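Local coordinates for MucR Phosphodiesterase (Pseudomonas aeruginosa, PDB 5M1T), which is a phosphodiesterase of the EAL-domain family, modelled with two magnesium ions and C2E in a pocket at the end of its barrel, at residues Q45-K53 and G63-P73; E88-G97 and L125-A133. All blocks are in the same frame, centred on the assembly; numbering follows the deposited sequence.

Interaction 1 of 2, residues Q45-K53 and G63-P73; sequences QLVLHYQPK and GVEALLRWEHP. With MG (magnesium ion), chain D; C2E (9,9'-[(2R,3R,3aS,5S,7aR,9R,10R,10aS,12S,14aR)-3,5,10,12-tetrahydroxy-5,12-dioxidooctahydro-2H,7H-difuro[3,2-d:3',2'-j][1,3,7,9,2,8]tetraoxadiphosphacyclododecine-2,9-diyl]bis(2-amino-1,9-dihydro-6H-purin-6-one)), chain C.
Arg69 lays its CG over the middle of one face of the His49 ring, 3.8 Å from the ring centroid, a CH-pi contact that suits the long aliphatic stem of an arginine. The Trp70 indole is met at its edge by Gln45: the nearly straight bond from Trp70 NE1 to Gln45 OE1, 3.0 Å, lies in the indole plane, although the donor is tilted 33° from the plane of the amide carbonyl. His72 CD2 sits on one face of that indole, while Leu46 CD2 leans obliquely on Trp70 CB at 3.6 Å. The Tyr50 ring is met obliquely by Val64 CG2, with its CD1 3.7 Å from that methyl.

Beyond His49, a bend at chi2 (-85°) carries the Arg69 guanidinium to C2E, whose O21 lies near its plane and accepts from both NH1 and NH2, each 2.7 Å away. Arg69 NH1 also donates to Leu68 O, which restrains rotation of the group. Leu68 N adds an almost straight backbone bond to C2E N71, 3.1 Å long. The Glu65 side chain is fully extended, and its OE2 binds magnesium at 2.2 Å. Asn124, Glu156 and Asp186 complete the protein ligands, while Lys207 and Gln263 hold Glu65 OE1.

Paired backbone bonds such as Val47 with Arg69 and His49 with Leu67 join the antiparallel strands. Side chains alternate between two faces: Leu48, Tyr50 and Leu68 pack against helix 93-113, whereas Leu67 and Arg69 face C2E, Glu65 the magnesium, and Gln51, bonded to Gln263 and Gly268, lies beside a base. Glu65, Ala66 and Leu67 spell the Glu-Ala-Leu signature that names the family, and a first strand antiparallel to its neighbour is the hallmark of the modified TIM barrel of EAL domains.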
loop_
_atom_site.group_PDB
_atom_site.type_symbol
_atom_site.label_atom_id
_atom_site.label_comp_id
_atom_site.label_asym_id
_atom_site.label_seq_id
_atom_site.Cartn_x
_atom_site.Cartn_y
_atom_site.Cartn_z
ATOM N N GLN A 45 19.738 -16.855 8.200
ATOM C CA GLN A 45 20.558 -16.780 7.033
ATOM C C GLN A 45 20.533 -15.375 6.423
ATOM O O GLN A 45 21.375 -15.069 5.572
ATOM C CB GLN A 45 20.093 -17.846 6.050
ATOM C CG GLN A 45 20.359 -19.266 6.550
ATOM C CD GLN A 45 19.764 -20.292 5.622
ATOM O OE1 GLN A 45 18.983 -19.945 4.740
ATOM N NE2 GLN A 45 20.114 -21.542 5.809
ATOM N N LEU A 46 19.583 -14.534 6.861
ATOM C CA LEU A 46 19.470 -13.165 6.348
ATOM C C LEU A 46 20.260 -12.173 7.181
ATOM O O LEU A 46 20.138 -12.131 8.405
ATOM C CB LEU A 46 18.007 -12.715 6.207
ATOM C CG LEU A 46 17.135 -13.468 5.207
ATOM C CD1 LEU A 46 15.778 -12.781 5.009
ATOM C CD2 LEU A 46 17.838 -13.647 3.875
ATOM N N VAL A 47 21.073 -11.360 6.496
ATOM C CA VAL A 47 21.933 -10.374 7.150
ATOM C C VAL A 47 21.871 -9.031 6.438
ATOM O O VAL A 47 21.609 -8.980 5.235
ATOM C CB VAL A 47 23.400 -10.858 7.174
ATOM C CG1 VAL A 47 23.510 -12.151 7.942
ATOM C CG2 VAL A 47 23.946 -11.057 5.763
ATOM N N LEU A 48 22.129 -7.942 7.152
ATOM C CA LEU A 48 22.250 -6.636 6.510
ATOM C C LEU A 48 23.686 -6.258 6.257
ATOM O O LEU A 48 24.544 -6.370 7.141
ATOM C CB LEU A 48 21.615 -5.536 7.338
ATOM C CG LEU A 48 20.114 -5.490 7.370
ATOM C CD1 LEU A 48 19.668 -4.242 8.129
ATOM C CD2 LEU A 48 19.561 -5.459 5.959
ATOM N N HIS A 49 23.938 -5.796 5.034
ATOM C CA HIS A 49 25.167 -5.078 4.747
ATOM C C HIS A 49 24.807 -3.601 4.607
ATOM O O HIS A 49 23.654 -3.242 4.362
ATOM C CB HIS A 49 25.820 -5.634 3.500
ATOM C CG HIS A 49 26.459 -6.971 3.719
ATOM N ND1 HIS A 49 27.399 -7.506 2.864
ATOM C CD2 HIS A 49 26.302 -7.874 4.716
ATOM C CE1 HIS A 49 27.766 -8.696 3.303
ATOM N NE2 HIS A 49 27.121 -8.939 4.431
ATOM N N TYR A 50 25.793 -2.750 4.816
ATOM C CA TYR A 50 25.588 -1.335 4.876
ATOM C C TYR A 50 26.577 -0.704 3.930
ATOM O O TYR A 50 27.763 -1.046 3.957
ATOM C CB TYR A 50 25.809 -0.834 6.310
ATOM C CG TYR A 50 24.880 -1.499 7.305
ATOM C CD1 TYR A 50 23.608 -1.037 7.499
ATOM C CD2 TYR A 50 25.281 -2.598 8.020
ATOM C CE1 TYR A 50 22.733 -1.660 8.377
ATOM C CE2 TYR A 50 24.417 -3.236 8.906
ATOM C CZ TYR A 50 23.145 -2.769 9.081
ATOM O OH TYR A 50 22.311 -3.394 9.982
ATOM N N GLN A 51 26.094 0.178 3.054
ATOM C CA GLN A 51 26.983 0.930 2.171
ATOM C C GLN A 51 27.056 2.423 2.544
ATOM O O GLN A 51 26.039 3.100 2.644
ATOM C CB GLN A 51 26.577 0.780 0.724
ATOM C CG GLN A 51 27.729 1.218 -0.174
ATOM C CD GLN A 51 27.386 1.219 -1.631
ATOM O OE1 GLN A 51 26.210 1.280 -2.002
ATOM N NE2 GLN A 51 28.422 1.128 -2.474
ATOM N N PRO A 52 28.268 2.931 2.774
ATOM C CA PRO A 52 28.471 4.340 3.115
ATOM C C PRO A 52 27.923 5.298 2.092
ATOM O O PRO A 52 28.068 5.035 0.881
ATOM C CB PRO A 52 29.992 4.490 3.125
ATOM C CG PRO A 52 30.560 3.124 3.268
ATOM C CD PRO A 52 29.533 2.169 2.737
ATOM N N LYS A 53 27.270 6.368 2.541
ATOM C CA LYS A 53 26.961 7.493 1.653
ATOM C C LYS A 53 27.877 8.590 2.178
ATOM O O LYS A 53 27.976 8.790 3.389
ATOM C CB LYS A 53 25.504 7.973 1.717
ATOM C CG LYS A 53 24.446 6.880 1.536
ATOM C CD LYS A 53 23.067 7.295 2.078
ATOM C CE LYS A 53 22.693 8.709 1.645
ATOM N NZ LYS A 53 21.470 9.144 2.380
ATOM N N GLY A 63 26.062 8.676 6.482
ATOM C CA GLY A 63 25.155 7.569 6.771
ATOM C C GLY A 63 25.437 6.319 5.963
ATOM O O GLY A 63 26.491 6.207 5.326
ATOM N N VAL A 64 24.481 5.391 5.977
ATOM C CA VAL A 64 24.575 4.207 5.167
ATOM C C VAL A 64 23.235 3.842 4.535
ATOM O O VAL A 64 22.187 4.255 5.020
ATOM C CB VAL A 64 25.074 2.983 5.982
ATOM C CG1 VAL A 64 26.479 3.234 6.495
ATOM C CG2 VAL A 64 24.149 2.649 7.136
ATOM N N GLU A 65 23.281 3.060 3.460
ATOM C CA GLU A 65 22.102 2.364 2.984
ATOM C C GLU A 65 22.158 0.906 3.460
ATOM O O GLU A 65 23.157 0.234 3.252
ATOM C CB GLU A 65 22.011 2.418 1.447
ATOM C CG GLU A 65 20.764 1.751 0.915
ATOM C CD GLU A 65 20.580 1.876 -0.612
ATOM O OE1 GLU A 65 21.458 2.458 -1.293
ATOM O OE2 GLU A 65 19.544 1.393 -1.115
ATOM N N ALA A 66 21.089 0.432 4.073
ATOM C CA ALA A 66 20.971 -0.959 4.434
ATOM C C ALA A 66 20.605 -1.783 3.215
ATOM O O ALA A 66 19.671 -1.430 2.488
ATOM C CB ALA A 66 19.891 -1.147 5.525
ATOM N N LEU A 67 21.337 -2.873 3.012
ATOM C CA LEU A 67 21.196 -3.735 1.855
ATOM C C LEU A 67 21.166 -5.232 2.279
ATOM O O LEU A 67 22.089 -5.757 2.911
ATOM C CB LEU A 67 22.356 -3.485 0.873
ATOM C CG LEU A 67 22.375 -2.123 0.170
ATOM C CD1 LEU A 67 23.697 -1.865 -0.584
ATOM C CD2 LEU A 67 21.178 -2.002 -0.779
ATOM N N LEU A 68 20.089 -5.910 1.913
ATOM C CA LEU A 68 19.853 -7.250 2.371
ATOM C C LEU A 68 20.739 -8.231 1.614
ATOM O O LEU A 68 20.947 -8.096 0.399
ATOM C CB LEU A 68 18.379 -7.598 2.182
ATOM C CG LEU A 68 17.850 -8.937 2.737
ATOM C CD1 LEU A 68 17.950 -8.966 4.241
ATOM C CD2 LEU A 68 16.407 -9.166 2.282
ATOM N N ARG A 69 21.279 -9.205 2.344
ATOM C CA ARG A 69 22.017 -10.311 1.751
ATOM C C ARG A 69 21.501 -11.646 2.327
ATOM O O ARG A 69 20.942 -11.699 3.437
ATOM C CB ARG A 69 23.485 -10.155 2.041
ATOM C CG ARG A 69 24.090 -8.861 1.493
ATOM C CD ARG A 69 24.512 -9.039 0.040
ATOM N NE ARG A 69 25.012 -7.803 -0.578
ATOM C CZ ARG A 69 24.266 -6.792 -1.035
ATOM N NH1 ARG A 69 22.955 -6.799 -0.922
ATOM N NH2 ARG A 69 24.843 -5.748 -1.598
ATOM N N TRP A 70 21.675 -12.721 1.578
ATOM C CA TRP A 70 21.261 -14.031 2.071
ATOM C C TRP A 70 22.479 -14.964 2.058
ATOM O O TRP A 70 22.991 -15.322 0.997
ATOM C CB TRP A 70 20.085 -14.529 1.218
ATOM C CG TRP A 70 19.505 -15.876 1.568
ATOM C CD1 TRP A 70 19.773 -16.639 2.654
ATOM C CD2 TRP A 70 18.519 -16.582 0.810
ATOM N NE1 TRP A 70 19.019 -17.790 2.621
ATOM C CE2 TRP A 70 18.235 -17.772 1.496
ATOM C CE3 TRP A 70 17.842 -16.309 -0.382
ATOM C CZ2 TRP A 70 17.303 -18.713 1.024
ATOM C CZ3 TRP A 70 16.898 -17.237 -0.846
ATOM C CH2 TRP A 70 16.647 -18.426 -0.144
ATOM N N GLU A 71 22.978 -15.291 3.239
ATOM C CA GLU A 71 24.046 -16.272 3.374
ATOM C C GLU A 71 23.452 -17.656 3.250
ATOM O O GLU A 71 22.960 -18.227 4.214
ATOM C CB GLU A 71 24.744 -16.183 4.729
ATOM C CG GLU A 71 25.369 -14.843 5.020
ATOM C CD GLU A 71 25.929 -14.768 6.432
ATOM O OE1 GLU A 71 25.405 -15.486 7.344
ATOM O OE2 GLU A 71 26.897 -14.002 6.611
ATOM N N HIS A 72 23.537 -18.198 2.048
ATOM C CA HIS A 72 22.983 -19.510 1.782
ATOM C C HIS A 72 24.012 -20.646 1.991
ATOM O O HIS A 72 25.122 -20.604 1.459
ATOM C CB HIS A 72 22.385 -19.552 0.375
ATOM C CG HIS A 72 21.434 -20.679 0.180
ATOM N ND1 HIS A 72 21.851 -21.963 -0.097
ATOM C CD2 HIS A 72 20.087 -20.734 0.285
ATOM C CE1 HIS A 72 20.801 -22.756 -0.191
ATOM N NE2 HIS A 72 19.718 -22.037 0.040
ATOM N N PRO A 73 23.635 -21.674 2.772
ATOM C CA PRO A 73 24.608 -22.727 3.067
ATOM C C PRO A 73 25.148 -23.457 1.808
ATOM O O PRO A 73 26.318 -23.811 1.775
ATOM C CB PRO A 73 23.842 -23.681 4.005
ATOM C CG PRO A 73 22.390 -23.421 3.755
ATOM C CD PRO A 73 22.290 -21.979 3.300
HETATM MG MG MG D . 17.988 2.102 -2.493
HETATM P P1 C2E C . 19.163 -0.132 -4.755
HETATM O O2P C2E C . 18.200 0.458 -3.763
HETATM O O1P C2E C . 19.402 0.701 -5.997
HETATM O "O5'" C2E C . 20.539 -0.375 -3.986
HETATM C "C5'" C2E C . 21.773 -0.058 -4.590
HETATM C "C4'" C2E C . 22.350 -1.254 -5.312
HETATM O "O4'" C2E C . 23.499 -0.817 -6.063
HETATM C "C3'" C2E C . 22.850 -2.325 -4.357
HETATM O "O3'" C2E C . 22.691 -3.601 -4.977
HETATM C "C2'" C2E C . 24.327 -2.031 -4.215
HETATM O "O2'" C2E C . 25.100 -3.178 -3.860
HETATM C "C1'" C2E C . 24.631 -1.577 -5.636
HETATM N N9 C2E C . 25.826 -0.743 -5.753
HETATM C C8 C2E C . 26.208 0.246 -4.929
HETATM N N7 C2E C . 27.362 0.795 -5.367
HETATM C C5 C2E C . 27.712 0.159 -6.494
HETATM C C6 C2E C . 28.815 0.248 -7.456
HETATM O O6 C2E C . 29.713 1.107 -7.303
HETATM N N1 C2E C . 28.803 -0.610 -8.489
HETATM C C2 C2E C . 27.831 -1.536 -8.655
HETATM N N2 C2E C . 27.876 -2.379 -9.712
HETATM N N3 C2E C . 26.788 -1.661 -7.814
HETATM C C4 C2E C . 26.695 -0.858 -6.738
HETATM P P11 C2E C . 22.051 -4.832 -4.165
HETATM O O21 C2E C . 22.620 -4.826 -2.755
HETATM O O11 C2E C . 22.406 -6.101 -4.863
HETATM O O5A C2E C . 20.473 -4.582 -4.105
HETATM C C5A C2E C . 19.746 -4.499 -5.335
HETATM C C4A C2E C . 18.362 -3.948 -5.071
HETATM O O4A C2E C . 17.662 -4.768 -4.140
HETATM C C3A C2E C . 18.383 -2.599 -4.402
HETATM O O3A C2E C . 18.616 -1.542 -5.315
HETATM C C2A C2E C . 17.020 -2.527 -3.764
HETATM O O2A C2E C . 16.020 -2.173 -4.709
HETATM C C1A C2E C . 16.780 -3.959 -3.355
HETATM N N91 C2E C . 17.036 -4.129 -1.895
HETATM C C81 C2E C . 18.206 -4.351 -1.261
HETATM N N71 C2E C . 18.009 -4.483 0.079
HETATM C C51 C2E C . 16.689 -4.341 0.291
HETATM C C61 C2E C . 15.789 -4.356 1.457
HETATM O O61 C2E C . 16.248 -4.525 2.607
HETATM N N11 C2E C . 14.475 -4.168 1.240
HETATM C C21 C2E C . 13.978 -3.964 0.000
HETATM N N21 C2E C . 12.655 -3.782 -0.158
HETATM N N31 C2E C . 14.737 -3.935 -1.116
HETATM C C41 C2E C . 16.068 -4.105 -1.008
HETATM O O HOH W 1 19.862 2.801 -3.323
#

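Interaction 2 of 2, residues E88-G97 and L125-A133; sequences EKTGLIVQIG and LSALQFAHA. With C2E (9,9'-[(2R,3R,3aS,5S,7aR,9R,10R,10aS,12S,14aR)-3,5,10,12-tetrahydroxy-5,12-dioxidooctahydro-2H,7H-difuro[3,2-d:3',2'-j][1,3,7,9,2,8]tetraoxadiphosphacyclododecine-2,9-diyl]bis(2-amino-1,9-dihydro-6H-purin-6-one)), chain C.
Glu88 reaches from the last turn of helix 84-90 to grip the start of another helix, 127-131, with both carboxylate oxygens. Its OE1 accepts on the syn lone pair from Ser126 OG at 2.7 Å, and its OE2 takes Leu128 N at 2.9 Å, 28° out of the carboxylate plane. Rotation about CB-CG (chi2 85°) faces the carboxylate to this helix end, and the Glu88 and Leu128 side chains run antiparallel, OE2 beside Leu128 CB.

Ser126 is itself the N-cap. Its hydroxyl, small enough to fold back on the helix, accepts from Gln129 N while donating to Glu88, so one atom serves two bonds. Gln129 OE1 returns the favour by accepting from Ser126 N at 2.7 Å, which completes a capping box. The same oxygen also receives C2E N21, 2.9 Å away; two donors thus fix which end of the amide is the oxygen. Gln129 NE2 lies 3.5 Å from Gly97 CA, an approach that glycine's lack of a side chain allows.

Around this centre aliphatic groups of 88-97 pack. Ile93 CG1 meets Gln129 CD at 3.7 Å, crossing it at about a right angle, and Val94 CG2 rests against the neighbouring Leu128 CD2 and His132 CD2, 3.8 Å from each. His132 ND1 caps Gly134 N, and next to it Ala133 N bonds to Asn237 of the second subunit.

The chemistry suggests that the helix dipole and two donors would steady the anionic form of Glu88, and that Glu88, by holding the cap Ser126, acts in the second shell to position the Gln129 amide that meets C2E.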
loop_
_atom_site.group_PDB
_atom_site.type_symbol
_atom_site.label_atom_id
_atom_site.label_comp_id
_atom_site.label_asym_id
_atom_site.label_seq_id
_atom_site.Cartn_x
_atom_site.Cartn_y
_atom_site.Cartn_z
ATOM N N GLU A 88 8.480 -10.579 -3.116
ATOM C CA GLU A 88 7.389 -9.627 -3.418
ATOM C C GLU A 88 6.124 -10.385 -3.806
ATOM O O GLU A 88 5.064 -10.169 -3.207
ATOM C CB GLU A 88 7.788 -8.645 -4.526
ATOM C CG GLU A 88 6.769 -7.546 -4.831
ATOM C CD GLU A 88 6.881 -6.308 -3.929
ATOM O OE1 GLU A 88 7.402 -6.439 -2.763
ATOM O OE2 GLU A 88 6.411 -5.211 -4.380
ATOM N N LYS A 89 6.247 -11.279 -4.792
ATOM C CA LYS A 89 5.124 -12.090 -5.297
ATOM C C LYS A 89 4.434 -12.974 -4.232
ATOM O O LYS A 89 3.219 -13.166 -4.256
ATOM C CB LYS A 89 5.620 -12.956 -6.469
ATOM C CG LYS A 89 4.608 -13.971 -6.981
ATOM C CD LYS A 89 5.041 -14.638 -8.298
ATOM C CE LYS A 89 6.125 -15.713 -8.102
ATOM N NZ LYS A 89 6.893 -16.066 -9.347
ATOM N N THR A 90 5.215 -13.516 -3.311
ATOM C CA THR A 90 4.702 -14.417 -2.270
ATOM C C THR A 90 4.222 -13.697 -1.028
ATOM O O THR A 90 3.470 -14.253 -0.251
ATOM C CB THR A 90 5.779 -15.407 -1.809
ATOM O OG1 THR A 90 6.983 -14.682 -1.455
ATOM C CG2 THR A 90 6.062 -16.431 -2.933
ATOM N N GLY A 91 4.668 -12.461 -0.833
ATOM C CA GLY A 91 4.337 -11.731 0.380
ATOM C C GLY A 91 5.309 -11.999 1.512
ATOM O O GLY A 91 5.174 -11.417 2.582
ATOM N N LEU A 92 6.302 -12.860 1.303
ATOM C CA LEU A 92 7.394 -13.020 2.285
ATOM C C LEU A 92 8.145 -11.708 2.543
ATOM O O LEU A 92 8.746 -11.549 3.612
ATOM C CB LEU A 92 8.404 -14.053 1.813
ATOM C CG LEU A 92 8.010 -15.490 1.902
ATOM C CD1 LEU A 92 9.081 -16.268 1.162
ATOM C CD2 LEU A 92 7.883 -15.954 3.355
ATOM N N ILE A 93 8.123 -10.794 1.568
ATOM C CA ILE A 93 8.756 -9.478 1.731
ATOM C C ILE A 93 8.231 -8.701 2.949
ATOM O O ILE A 93 8.933 -7.869 3.500
ATOM C CB ILE A 93 8.573 -8.589 0.470
ATOM C CG1 ILE A 93 9.437 -7.308 0.549
ATOM C CG2 ILE A 93 7.123 -8.161 0.325
ATOM C CD1 ILE A 93 10.931 -7.572 0.608
ATOM N N VAL A 94 7.011 -8.969 3.394
ATOM C CA VAL A 94 6.476 -8.245 4.533
ATOM C C VAL A 94 7.300 -8.522 5.824
ATOM O O VAL A 94 7.735 -7.602 6.502
ATOM C CB VAL A 94 5.003 -8.585 4.773
ATOM C CG1 VAL A 94 4.558 -8.057 6.141
ATOM C CG2 VAL A 94 4.122 -8.039 3.645
ATOM N N GLN A 95 7.516 -9.793 6.150
ATOM C CA GLN A 95 8.165 -10.108 7.403
ATOM C C GLN A 95 9.670 -9.979 7.241
ATOM O O GLN A 95 10.368 -9.642 8.188
ATOM C CB GLN A 95 7.727 -11.480 7.940
ATOM C CG GLN A 95 6.364 -11.438 8.643
ATOM C CD GLN A 95 6.357 -10.597 9.906
ATOM O OE1 GLN A 95 7.389 -10.364 10.526
ATOM N NE2 GLN A 95 5.183 -10.146 10.301
ATOM N N ILE A 96 10.164 -10.181 6.032
ATOM C CA ILE A 96 11.571 -9.899 5.743
ATOM C C ILE A 96 11.835 -8.417 5.980
ATOM O O ILE A 96 12.841 -8.042 6.555
ATOM C CB ILE A 96 11.941 -10.328 4.312
ATOM C CG1 ILE A 96 11.937 -11.866 4.235
ATOM C CG2 ILE A 96 13.308 -9.780 3.933
ATOM C CD1 ILE A 96 12.162 -12.422 2.837
ATOM N N GLY A 97 10.895 -7.582 5.577
ATOM C CA GLY A 97 10.997 -6.150 5.778
ATOM C C GLY A 97 10.873 -5.718 7.226
ATOM O O GLY A 97 11.580 -4.817 7.661
ATOM N N LEU A 125 12.102 0.368 0.464
ATOM C CA LEU A 125 10.722 -0.146 0.448
ATOM C C LEU A 125 10.291 -0.549 -0.967
ATOM O O LEU A 125 10.325 0.241 -1.890
ATOM C CB LEU A 125 9.753 0.898 0.994
ATOM C CG LEU A 125 10.007 1.424 2.425
ATOM C CD1 LEU A 125 9.021 2.502 2.807
ATOM C CD2 LEU A 125 9.888 0.300 3.417
ATOM N N SER A 126 9.890 -1.809 -1.113
ATOM C CA SER A 126 9.300 -2.313 -2.349
ATOM C C SER A 126 7.928 -1.671 -2.533
ATOM O O SER A 126 7.414 -1.008 -1.629
ATOM C CB SER A 126 9.126 -3.817 -2.288
ATOM O OG SER A 126 8.027 -4.111 -1.447
ATOM N N ALA A 127 7.342 -1.894 -3.705
ATOM C CA ALA A 127 6.014 -1.390 -4.004
ATOM C C ALA A 127 4.952 -1.954 -3.037
ATOM O O ALA A 127 4.042 -1.249 -2.614
ATOM C CB ALA A 127 5.665 -1.716 -5.453
ATOM N N LEU A 128 5.071 -3.217 -2.672
ATOM C CA LEU A 128 4.099 -3.829 -1.771
ATOM C C LEU A 128 4.266 -3.269 -0.340
ATOM O O LEU A 128 3.294 -2.972 0.338
ATOM C CB LEU A 128 4.244 -5.359 -1.789
ATOM C CG LEU A 128 3.165 -6.202 -1.093
ATOM C CD1 LEU A 128 3.259 -7.628 -1.579
ATOM C CD2 LEU A 128 3.295 -6.262 0.413
ATOM N N GLN A 129 5.501 -3.100 0.112
ATOM C CA GLN A 129 5.734 -2.534 1.438
ATOM C C GLN A 129 5.217 -1.102 1.496
ATOM O O GLN A 129 4.663 -0.675 2.501
ATOM C CB GLN A 129 7.225 -2.540 1.767
ATOM C CG GLN A 129 7.837 -3.915 1.879
ATOM C CD GLN A 129 9.348 -3.843 1.954
ATOM O OE1 GLN A 129 10.021 -3.440 0.994
ATOM N NE2 GLN A 129 9.903 -4.243 3.111
ATOM N N PHE A 130 5.428 -0.341 0.421
ATOM C CA PHE A 130 5.021 1.065 0.401
ATOM C C PHE A 130 3.494 1.196 0.488
ATOM O O PHE A 130 2.977 2.138 1.109
ATOM C CB PHE A 130 5.546 1.765 -0.843
ATOM C CG PHE A 130 5.220 3.236 -0.889
ATOM C CD1 PHE A 130 5.754 4.093 0.045
ATOM C CD2 PHE A 130 4.402 3.759 -1.873
ATOM C CE1 PHE A 130 5.453 5.436 0.037
ATOM C CE2 PHE A 130 4.101 5.115 -1.901
ATOM C CZ PHE A 130 4.630 5.958 -0.928
ATOM N N ALA A 131 2.778 0.242 -0.122
ATOM C CA ALA A 131 1.320 0.243 -0.161
ATOM C C ALA A 131 0.685 -0.495 1.021
ATOM O O ALA A 131 -0.541 -0.440 1.185
ATOM C CB ALA A 131 0.834 -0.393 -1.448
ATOM N N HIS A 132 1.487 -1.167 1.851
ATOM C CA HIS A 132 0.946 -1.997 2.925
ATOM C C HIS A 132 0.213 -1.138 3.947
ATOM O O HIS A 132 0.755 -0.153 4.441
ATOM C CB HIS A 132 2.074 -2.767 3.612
ATOM C CG HIS A 132 1.609 -3.974 4.354
ATOM N ND1 HIS A 132 1.030 -3.910 5.604
ATOM C CD2 HIS A 132 1.602 -5.282 4.004
ATOM C CE1 HIS A 132 0.707 -5.129 6.000
ATOM N NE2 HIS A 132 1.050 -5.980 5.047
ATOM N N ALA A 133 -1.010 -1.509 4.271
ATOM C CA ALA A 133 -1.817 -0.748 5.214
ATOM C C ALA A 133 -1.108 -0.418 6.531
ATOM O O ALA A 133 -1.412 0.606 7.147
ATOM C CB ALA A 133 -3.106 -1.504 5.525
HETATM P P1 C2E C . 19.163 -0.132 -4.755
HETATM O O2P C2E C . 18.200 0.458 -3.763
HETATM O O1P C2E C . 19.402 0.701 -5.997
HETATM O "O5'" C2E C . 20.539 -0.375 -3.986
HETATM C "C5'" C2E C . 21.773 -0.058 -4.590
HETATM C "C4'" C2E C . 22.350 -1.254 -5.312
HETATM O "O4'" C2E C . 23.499 -0.817 -6.063
HETATM C "C3'" C2E C . 22.850 -2.325 -4.357
HETATM O "O3'" C2E C . 22.691 -3.601 -4.977
HETATM C "C2'" C2E C . 24.327 -2.031 -4.215
HETATM O "O2'" C2E C . 25.100 -3.178 -3.860
HETATM C "C1'" C2E C . 24.631 -1.577 -5.636
HETATM N N9 C2E C . 25.826 -0.743 -5.753
HETATM C C8 C2E C . 26.208 0.246 -4.929
HETATM N N7 C2E C . 27.362 0.795 -5.367
HETATM C C5 C2E C . 27.712 0.159 -6.494
HETATM C C6 C2E C . 28.815 0.248 -7.456
HETATM O O6 C2E C . 29.713 1.107 -7.303
HETATM N N1 C2E C . 28.803 -0.610 -8.489
HETATM C C2 C2E C . 27.831 -1.536 -8.655
HETATM N N2 C2E C . 27.876 -2.379 -9.712
HETATM N N3 C2E C . 26.788 -1.661 -7.814
HETATM C C4 C2E C . 26.695 -0.858 -6.738
HETATM P P11 C2E C . 22.051 -4.832 -4.165
HETATM O O21 C2E C . 22.620 -4.826 -2.755
HETATM O O11 C2E C . 22.406 -6.101 -4.863
HETATM O O5A C2E C . 20.473 -4.582 -4.105
HETATM C C5A C2E C . 19.746 -4.499 -5.335
HETATM C C4A C2E C . 18.362 -3.948 -5.071
HETATM O O4A C2E C . 17.662 -4.768 -4.140
HETATM C C3A C2E C . 18.383 -2.599 -4.402
HETATM O O3A C2E C . 18.616 -1.542 -5.315
HETATM C C2A C2E C . 17.020 -2.527 -3.764
HETATM O O2A C2E C . 16.020 -2.173 -4.709
HETATM C C1A C2E C . 16.780 -3.959 -3.355
HETATM N N91 C2E C . 17.036 -4.129 -1.895
HETATM C C81 C2E C . 18.206 -4.351 -1.261
HETATM N N71 C2E C . 18.009 -4.483 0.079
HETATM C C51 C2E C . 16.689 -4.341 0.291
HETATM C C61 C2E C . 15.789 -4.356 1.457
HETATM O O61 C2E C . 16.248 -4.525 2.607
HETATM N N11 C2E C . 14.475 -4.168 1.240
HETATM C C21 C2E C . 13.978 -3.964 0.000
HETATM N N21 C2E C . 12.655 -3.782 -0.158
HETATM N N31 C2E C . 14.737 -3.935 -1.116
HETATM C C41 C2E C . 16.068 -4.105 -1.008
#

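In the fold
Interaction 1 is a largely buried strand pair within the barrel sheet, whereas interaction 2 lies farther out, partly buried, where helix ends and loops meet near the second subunit. Both hold C2E: 63-73 supplies charge, a backbone N-H and a metal ligand, while 125-133 offers a neutral amide to one of the guanine bases. The first contact is built on regular backbone bonding between strands; the second on helix capping and a carboxylate, with few apolar contacts. Their centres are about 17 Å apart, yet they touch directly where Ile96 CG2 packs on Leu68 CD2 at 3.6 Å, joining helix 93-113 to the hairpin.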